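Local coordinates for protein putative pyridoxamine 5-phosphate-dependent dehydrase, Wbdk (Escherichia coli, PDB 2GMS) that removes the C3'-hydroxyl group from GDP-4-keto-6-deoxy-D-mannose with the help of a vitamin B6 cofactor, on the way to the O-antigen sugar L-colitose, at residues 306-311 with 367-372; 337-342 with 360-365. All coordinates share one frame; numbering follows the deposited sequence.

Interaction 1. Residues 306-311 with 367-372; sequences FSFIIK and NGLFVG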
loop_
_atom_site.group_PDB
_atom_site.type_symbol
_atom_site.label_atom_id
_atom_site.label_comp_id
_atom_site.label_asym_id
_atom_site.label_seq_id
_atom_site.Cartn_x
_atom_site.Cartn_y
_atom_site.Cartn_z
ATOM N N PHE A 306 24.084 1.864 15.619
ATOM C CA PHE A 306 25.186 1.139 16.233
ATOM C C PHE A 306 24.759 -0.109 16.973
ATOM O O PHE A 306 24.067 -0.027 17.981
ATOM C CB PHE A 306 25.987 2.036 17.201
ATOM C CG PHE A 306 26.545 3.294 16.572
ATOM C CD1 PHE A 306 26.356 4.547 17.153
ATOM C CD2 PHE A 306 27.290 3.227 15.393
ATOM C CE1 PHE A 306 26.875 5.703 16.564
ATOM C CE2 PHE A 306 27.821 4.370 14.794
ATOM C CZ PHE A 306 27.618 5.615 15.386
ATOM N N SER A 307 25.203 -1.255 16.467
ATOM C CA SER A 307 24.898 -2.538 17.081
ATOM C C SER A 307 25.959 -2.995 18.104
ATOM O O SER A 307 27.155 -2.659 18.037
ATOM C CB SER A 307 24.688 -3.625 16.024
ATOM O OG SER A 307 25.927 -3.830 15.339
ATOM N N PHE A 308 25.498 -3.821 19.034
ATOM C CA PHE A 308 26.353 -4.402 20.031
ATOM C C PHE A 308 25.865 -5.809 20.275
ATOM O O PHE A 308 24.650 -6.033 20.395
ATOM C CB PHE A 308 26.213 -3.764 21.415
ATOM C CG PHE A 308 26.725 -2.360 21.574
ATOM C CD1 PHE A 308 25.814 -1.376 21.950
ATOM C CD2 PHE A 308 28.075 -2.024 21.418
ATOM C CE1 PHE A 308 26.216 -0.056 22.155
ATOM C CE2 PHE A 308 28.503 -0.713 21.635
ATOM C CZ PHE A 308 27.564 0.261 21.985
ATOM N N ILE A 309 26.834 -6.724 20.358
ATOM C CA ILE A 309 26.631 -8.132 20.670
ATOM C C ILE A 309 27.511 -8.436 21.882
ATOM O O ILE A 309 28.725 -8.145 21.876
ATOM C CB ILE A 309 26.996 -9.098 19.543
ATOM C CG1 ILE A 309 26.434 -8.689 18.186
ATOM C CG2 ILE A 309 26.696 -10.566 19.906
ATOM C CD1 ILE A 309 25.079 -9.290 17.855
ATOM N N ILE A 310 26.879 -9.000 22.923
ATOM C CA ILE A 310 27.616 -9.326 24.135
ATOM C C ILE A 310 28.579 -10.452 23.814
ATOM O O ILE A 310 28.229 -11.406 23.118
ATOM C CB ILE A 310 26.707 -9.654 25.319
ATOM C CG1 ILE A 310 25.886 -8.436 25.705
ATOM C CG2 ILE A 310 27.553 -10.036 26.529
ATOM C CD1 ILE A 310 24.693 -8.813 26.569
ATOM N N LYS A 311 29.811 -10.315 24.278
ATOM C CA LYS A 311 30.806 -11.341 24.027
ATOM C C LYS A 311 30.488 -12.626 24.774
ATOM O O LYS A 311 29.988 -12.627 25.915
ATOM C CB LYS A 311 32.190 -10.866 24.416
ATOM C CG LYS A 311 32.767 -9.926 23.389
ATOM C CD LYS A 311 34.042 -9.259 23.876
ATOM C CE LYS A 311 34.850 -8.667 22.731
ATOM N NZ LYS A 311 35.522 -7.432 23.123
ATOM N N ASN A 367 21.536 -11.876 22.631
ATOM C CA ASN A 367 22.606 -11.011 23.101
ATOM C C ASN A 367 22.837 -9.713 22.363
ATOM O O ASN A 367 23.824 -9.036 22.625
ATOM C CB ASN A 367 23.945 -11.743 23.142
ATOM C CG ASN A 367 23.830 -12.946 24.009
ATOM O OD1 ASN A 367 23.863 -12.829 25.237
ATOM N ND2 ASN A 367 23.613 -14.082 23.362
ATOM N N GLY A 368 21.989 -9.365 21.413
ATOM C CA GLY A 368 22.248 -8.129 20.696
ATOM C C GLY A 368 21.344 -6.954 21.101
ATOM O O GLY A 368 20.244 -7.121 21.651
ATOM N N LEU A 369 21.852 -5.758 20.806
ATOM C CA LEU A 369 21.163 -4.506 21.033
ATOM C C LEU A 369 21.717 -3.432 20.124
ATOM O O LEU A 369 22.819 -3.585 19.612
ATOM C CB LEU A 369 20.895 -4.067 22.485
ATOM C CG LEU A 369 22.118 -4.089 23.386
ATOM C CD1 LEU A 369 23.377 -3.775 22.596
ATOM C CD2 LEU A 369 21.921 -3.047 24.474
ATOM N N PHE A 370 20.945 -2.369 19.948
ATOM C CA PHE A 370 21.266 -1.284 19.055
ATOM C C PHE A 370 20.884 0.078 19.653
ATOM O O PHE A 370 19.838 0.194 20.322
ATOM C CB PHE A 370 20.373 -1.606 17.816
ATOM C CG PHE A 370 20.116 -0.555 16.777
ATOM C CD1 PHE A 370 20.853 -0.537 15.594
ATOM C CD2 PHE A 370 19.120 0.405 16.951
ATOM C CE1 PHE A 370 20.612 0.424 14.613
ATOM C CE2 PHE A 370 18.862 1.369 15.978
ATOM C CZ PHE A 370 19.615 1.377 14.807
ATOM N N VAL A 371 21.754 1.092 19.418
ATOM C CA VAL A 371 21.557 2.501 19.793
ATOM C C VAL A 371 21.644 3.295 18.496
ATOM O O VAL A 371 22.192 2.800 17.496
ATOM C CB VAL A 371 22.465 3.058 20.881
ATOM C CG1 VAL A 371 22.226 2.290 22.182
ATOM C CG2 VAL A 371 23.921 2.957 20.436
ATOM N N GLY A 372 21.074 4.488 18.477
ATOM C CA GLY A 372 21.023 5.236 17.242
ATOM C C GLY A 372 22.272 5.970 16.795
ATOM O O GLY A 372 23.194 6.219 17.585
#

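Interaction 2. Residues 337-342 with 360-365; sequences TGNFLK and NAEYLD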
loop_
_atom_site.group_PDB
_atom_site.type_symbol
_atom_site.label_atom_id
_atom_site.label_comp_id
_atom_site.label_asym_id
_atom_site.label_seq_id
_atom_site.Cartn_x
_atom_site.Cartn_y
_atom_site.Cartn_z
ATOM N N THR A 337 14.650 -7.088 14.131
ATOM C CA THR A 337 13.679 -7.981 14.695
ATOM C C THR A 337 14.327 -9.103 15.482
ATOM O O THR A 337 13.608 -9.887 16.097
ATOM C CB THR A 337 12.957 -8.703 13.531
ATOM O OG1 THR A 337 13.854 -9.569 12.805
ATOM C CG2 THR A 337 12.310 -7.680 12.612
ATOM N N GLY A 338 15.659 -9.196 15.411
ATOM C CA GLY A 338 16.399 -10.278 16.045
ATOM C C GLY A 338 16.209 -11.507 15.145
ATOM O O GLY A 338 16.064 -11.388 13.935
ATOM N N ASN A 339 16.170 -12.701 15.714
ATOM C CA ASN A 339 15.975 -13.892 14.904
ATOM C C ASN A 339 14.523 -14.021 14.442
ATOM O O ASN A 339 13.613 -14.305 15.213
ATOM C CB ASN A 339 16.423 -15.110 15.709
ATOM C CG ASN A 339 16.147 -16.407 15.021
ATOM O OD1 ASN A 339 16.116 -16.437 13.796
ATOM N ND2 ASN A 339 15.960 -17.477 15.807
ATOM N N PHE A 340 14.290 -13.783 13.155
ATOM C CA PHE A 340 12.943 -13.853 12.612
ATOM C C PHE A 340 12.295 -15.210 12.796
ATOM O O PHE A 340 11.077 -15.305 12.875
ATOM C CB PHE A 340 12.835 -13.413 11.129
ATOM C CG PHE A 340 11.409 -13.243 10.614
ATOM C CD1 PHE A 340 10.619 -12.141 10.959
ATOM C CD2 PHE A 340 10.869 -14.211 9.761
ATOM C CE1 PHE A 340 9.312 -12.008 10.475
ATOM C CE2 PHE A 340 9.573 -14.094 9.252
ATOM C CZ PHE A 340 8.801 -12.986 9.617
ATOM N N LEU A 341 13.116 -16.249 12.846
ATOM C CA LEU A 341 12.604 -17.599 12.972
ATOM C C LEU A 341 11.918 -17.891 14.279
ATOM O O LEU A 341 11.268 -18.917 14.436
ATOM C CB LEU A 341 13.596 -18.663 12.530
ATOM C CG LEU A 341 13.812 -18.535 11.030
ATOM C CD1 LEU A 341 15.299 -18.525 10.712
ATOM C CD2 LEU A 341 13.071 -19.652 10.300
ATOM N N LYS A 342 12.047 -16.959 15.202
ATOM C CA LYS A 342 11.392 -17.147 16.465
ATOM C C LYS A 342 9.880 -16.855 16.355
ATOM O O LYS A 342 9.086 -17.170 17.245
ATOM C CB LYS A 342 12.008 -16.231 17.499
ATOM C CG LYS A 342 11.494 -14.799 17.352
ATOM C CD LYS A 342 12.282 -13.767 18.154
ATOM C CE LYS A 342 12.190 -12.367 17.556
ATOM N NZ LYS A 342 12.258 -11.283 18.551
ATOM N N ASN A 360 23.864 -18.252 14.730
ATOM C CA ASN A 360 24.278 -16.885 14.933
ATOM C C ASN A 360 23.083 -15.991 15.204
ATOM O O ASN A 360 23.139 -15.148 16.073
ATOM C CB ASN A 360 25.176 -16.332 13.818
ATOM C CG ASN A 360 26.462 -17.109 13.648
ATOM O OD1 ASN A 360 27.081 -17.563 14.620
ATOM N ND2 ASN A 360 26.873 -17.254 12.400
ATOM N N ALA A 361 22.020 -16.187 14.435
ATOM C CA ALA A 361 20.808 -15.404 14.581
ATOM C C ALA A 361 20.271 -15.592 15.995
ATOM O O ALA A 361 19.874 -14.614 16.661
ATOM C CB ALA A 361 19.788 -15.751 13.490
ATOM N N GLU A 362 20.285 -16.842 16.484
ATOM C CA GLU A 362 19.815 -17.089 17.841
ATOM C C GLU A 362 20.657 -16.389 18.901
ATOM O O GLU A 362 20.115 -15.911 19.871
ATOM C CB GLU A 362 19.646 -18.578 18.170
ATOM C CG GLU A 362 18.623 -19.240 17.243
ATOM C CD GLU A 362 18.684 -20.741 17.368
ATOM O OE1 GLU A 362 19.524 -21.310 18.033
ATOM O OE2 GLU A 362 17.747 -21.367 16.699
ATOM N N TYR A 363 21.975 -16.331 18.702
ATOM C CA TYR A 363 22.878 -15.661 19.611
ATOM C C TYR A 363 22.554 -14.167 19.652
ATOM O O TYR A 363 22.383 -13.594 20.718
ATOM C CB TYR A 363 24.370 -15.889 19.249
ATOM C CG TYR A 363 25.270 -15.349 20.346
ATOM C CD1 TYR A 363 25.374 -16.062 21.540
ATOM C CD2 TYR A 363 25.955 -14.132 20.249
ATOM C CE1 TYR A 363 26.151 -15.612 22.605
ATOM C CE2 TYR A 363 26.746 -13.660 21.301
ATOM C CZ TYR A 363 26.841 -14.407 22.481
ATOM O OH TYR A 363 27.599 -13.987 23.538
ATOM N N LEU A 364 22.465 -13.564 18.471
ATOM C CA LEU A 364 22.156 -12.161 18.322
ATOM C C LEU A 364 20.805 -11.861 18.950
ATOM O O LEU A 364 20.591 -10.810 19.562
ATOM C CB LEU A 364 22.118 -11.826 16.823
ATOM C CG LEU A 364 21.541 -10.437 16.501
ATOM C CD1 LEU A 364 22.177 -9.892 15.225
ATOM C CD2 LEU A 364 20.021 -10.468 16.297
ATOM N N ASP A 365 19.861 -12.799 18.791
ATOM C CA ASP A 365 18.527 -12.605 19.341
ATOM C C ASP A 365 18.498 -12.391 20.839
ATOM O O ASP A 365 17.722 -11.612 21.401
ATOM C CB ASP A 365 17.587 -13.782 19.023
ATOM C CG ASP A 365 16.144 -13.377 19.181
ATOM O OD1 ASP A 365 15.538 -12.752 18.342
ATOM O OD2 ASP A 365 15.618 -13.729 20.315
HETATM O O HOH W 1 15.800 -20.257 15.511
#

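Interaction 1. Residues 306-311 with 367-372
Phe306 and Val371 are joined through both their backbone amides, and so are Phe308 and Leu369: strands 305-310 and 368-372 run antiparallel in the small three-stranded sheet of this aminotransferase-fold chain. Phe306 N reaches Val371 O at 2.8 Å and Val371 N reaches Phe306 O at 2.9 Å, both nearly straight. In the second pair Leu369 N binds Phe308 O at 2.8 Å, and Phe308 N returns a bond to Leu369 O. A fifth bond, Ile310 N to Asn367 O at 3.1 Å, takes the carbonyl of the last residue of helix 359-367. Between these lie the non-hydrogen-bonded pairs Ser307-Phe370 and Ile309-Gly368, where CA-H groups lean on carbonyls; Gly368 CA sits 3.2 Å from Phe308 O.

The apolar contacts fall on two faces. On one, Val371 CG2 lies at the edge of the Phe306 ring, near its plane, and is 3.9 Å from Phe306 CB; the same methyl meets Phe308 CE1 obliquely. Set beside its backbone N (chi1 -57°), the Phe306 ring brings CD1 to 3.6 Å from Gly372 O; it also stacks with Phe282, while that of Phe308 meets Phe286. On the other face Ile309 CD1 lies 4.2 Å from Gly368 CA, and the Phe370 side chain packs on Leu138. From the Asn367 side chain it is CB that meets Ile310 CB; its ND2 is hydrogen-bonded to Tyr363 O.

Backbone bonds thus fix the register, while side chains of both strands, all buried, fasten the sheet to the helices and loops around it.

Interaction 2. Residues 337-342 with 360-365
Asn339 N donates to Asp365 OD1 at 2.7 Å, the one direct hydrogen bond between residues 337-342 and 360-365. The contact joins the loop after helix 318-327 to helix 359-367, and Phe340 and Lys342 also pack on Phe244 and Phe242 of the second subunit. The oxygen is met on its anti side, 18° out of the carboxylate plane, and Asp365 CG stands anti to its backbone N (chi1 -161°), which carries the carboxylate out to the loop. Asn339 also forms an Asx turn: its OD1 accepts from Leu341 N, which lies above the carbonyl plane, at the start of the short 3-10 turn 340-342.

Lys342 approaches the same oxygen: its NZ makes a long salt bridge of 3.6 Å to Asp365 OD1 and a weak hydrogen bond to Thr337 O; its positive charge would probably favour an ionised Asp365. One water accepts from Asn339 ND2 at 2.8 Å and donates to Glu362 OE2. These two side chains run alongside each other in the same direction, Asn339 ND2 3.5 Å from Glu362 CG, with amide and carboxylate planes 52° apart.

Asn339 CB rests on Ala361 O, and its OD1 lies 3.7 Å from Ala361 CB. Gly338, with positive phi, brings its backbone close to the helix, its CA 3.5 Å from Asp365 OD1. Beside it Leu364 CD2 sits 3.6 Å from Gly338 CA.

How the interactions relate
The centres of interactions 1 and 2 lie about 13 Å apart, on the same side of the chain's centre, and helix 359-367 connects them: its residues 360-365 face loop 337-342, and it runs straight into strand 368-372. Along the chain interaction 2 is nested inside the long loop that interaction 1 closes. They also touch, Tyr363 OH making a probable hydrogen bond of 2.7 Å to Ile310 O, while Leu364 CG packs on Ile309 CD1 at 4.0 Å. The three-stranded sheet and loop 337-342 are thereby tied to one helix. That loop reaches toward the cofactor, Thr337 packing on Trp90, a probable cofactor-binding residue, and on Phe244 of the second subunit.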